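Side-chain contact in MdcD (PDB 5VIP), which probably serves as the beta subunit of a biotin-independent malonate decarboxylase, taking part in the decarboxylation of the malonyl group carried on an acyl carrier protein: residues P245-P248 and E254-L257. Numbering follows the deposited sequence.
Sequences PARP and EDYL
R247 and D255 reach for each other from opposite directions at the surface of this carboxyltransferase subunit of the crotonase-like family. The arginine lies in the loop that follows helix 229-242, the aspartate in the first turn of the last modelled helix, 253-261. Their pairing is modelled as a salt bridge between loop and helix, though its 2.1 Å between R247 NH2 and D255 OD2 is too short to be trusted in detail. Arginine suits the gap, since CA of R247 and CA of D255 stand 11.6 Å apart and a long side chain can span most of that. Its CG lies anti to the backbone N (chi1 -158°) and the chain runs extended to NE, carrying the charge across. The short aspartate D255 holds CG anti to its carbonyl carbon, putting the carboxylate toward the loop. In the model NH2 alone meets OD2, with guanidinium and carboxylate planes 86° apart; a bidentate pairing would bring them nearly parallel. E254 OE2, not in contact at 4.7 Å from R247 NH2, may add to the negative field there. On the same helix, Y256 stacks on an aromatic side chain of another protein's chain in the assembly. As modelled, D255 CG lies at the guanidinium edge, in its plane.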
loop_
_atom_site.group_PDB
_atom_site.type_symbol
_atom_site.label_atom_id
_atom_site.label_comp_id
_atom_site.label_asym_id
_atom_site.label_seq_id
_atom_site.Cartn_x
_atom_site.Cartn_y
_atom_site.Cartn_z
ATOM N N PRO B 245 -5.744 18.266 4.981
ATOM C CA PRO B 245 -6.502 18.142 6.235
ATOM C C PRO B 245 -5.594 18.185 7.472
ATOM O O PRO B 245 -4.468 17.676 7.449
ATOM C CB PRO B 245 -7.200 16.777 6.103
ATOM C CG PRO B 245 -6.407 16.024 5.094
ATOM C CD PRO B 245 -5.784 17.038 4.168
ATOM N N ALA B 246 -6.085 18.798 8.545
ATOM C CA ALA B 246 -5.293 18.956 9.765
ATOM C C ALA B 246 -5.049 17.631 10.485
ATOM O O ALA B 246 -3.984 17.426 11.072
ATOM C CB ALA B 246 -5.975 19.937 10.709
ATOM N N ARG B 247 -6.040 16.745 10.465
ATOM C CA ARG B 247 -5.911 15.472 11.159
ATOM C C ARG B 247 -6.608 14.357 10.382
ATOM O O ARG B 247 -7.714 13.937 10.724
ATOM C CB ARG B 247 -6.478 15.577 12.574
ATOM C CG ARG B 247 -5.933 14.527 13.508
ATOM C CD ARG B 247 -6.382 14.788 14.928
ATOM N NE ARG B 247 -6.363 13.560 15.712
ATOM C CZ ARG B 247 -7.433 13.059 16.316
ATOM N NH1 ARG B 247 -8.606 13.677 16.220
ATOM N NH2 ARG B 247 -7.330 11.940 17.010
ATOM N N PRO B 248 -5.949 13.876 9.326
ATOM C CA PRO B 248 -6.517 12.846 8.451
ATOM C C PRO B 248 -6.611 11.493 9.165
ATOM O O PRO B 248 -5.962 11.313 10.197
ATOM C CB PRO B 248 -5.526 12.800 7.286
ATOM C CG PRO B 248 -4.227 13.213 7.897
ATOM C CD PRO B 248 -4.577 14.248 8.936
ATOM N N GLU B 254 -4.132 5.848 17.399
ATOM C CA GLU B 254 -4.409 5.640 18.819
ATOM C C GLU B 254 -5.908 5.717 19.079
ATOM O O GLU B 254 -6.440 4.989 19.915
ATOM C CB GLU B 254 -3.664 6.658 19.692
ATOM C CG GLU B 254 -3.837 8.110 19.258
ATOM C CD GLU B 254 -3.866 9.082 20.434
ATOM O OE1 GLU B 254 -3.205 8.809 21.462
ATOM O OE2 GLU B 254 -4.558 10.120 20.327
ATOM N N ASP B 255 -6.591 6.589 18.347
ATOM C CA ASP B 255 -8.035 6.723 18.478
ATOM C C ASP B 255 -8.784 5.517 17.933
ATOM O O ASP B 255 -9.751 5.065 18.545
ATOM C CB ASP B 255 -8.520 7.983 17.769
ATOM C CG ASP B 255 -7.806 9.219 18.252
ATOM O OD1 ASP B 255 -7.924 9.549 19.453
ATOM O OD2 ASP B 255 -7.102 9.847 17.433
ATOM N N TYR B 256 -8.364 5.019 16.770
ATOM C CA TYR B 256 -8.992 3.831 16.202
ATOM C C TYR B 256 -8.759 2.638 17.126
ATOM O O TYR B 256 -9.655 1.823 17.333
ATOM C CB TYR B 256 -8.460 3.536 14.791
ATOM C CG TYR B 256 -9.101 4.392 13.715
ATOM C CD1 TYR B 256 -10.383 4.116 13.260
ATOM C CD2 TYR B 256 -8.422 5.471 13.154
ATOM C CE1 TYR B 256 -10.982 4.898 12.281
ATOM C CE2 TYR B 256 -9.013 6.259 12.178
ATOM C CZ TYR B 256 -10.292 5.968 11.748
ATOM O OH TYR B 256 -10.886 6.735 10.768
ATOM N N LEU B 257 -7.556 2.546 17.681
ATOM C CA LEU B 257 -7.219 1.462 18.596
ATOM C C LEU B 257 -8.089 1.503 19.852
ATOM O O LEU B 257 -8.569 0.470 20.305
ATOM C CB LEU B 257 -5.743 1.520 18.966
ATOM C CG LEU B 257 -4.809 0.868 17.946
ATOM C CD1 LEU B 257 -3.372 1.257 18.222
ATOM C CD2 LEU B 257 -4.972 -0.637 17.989
#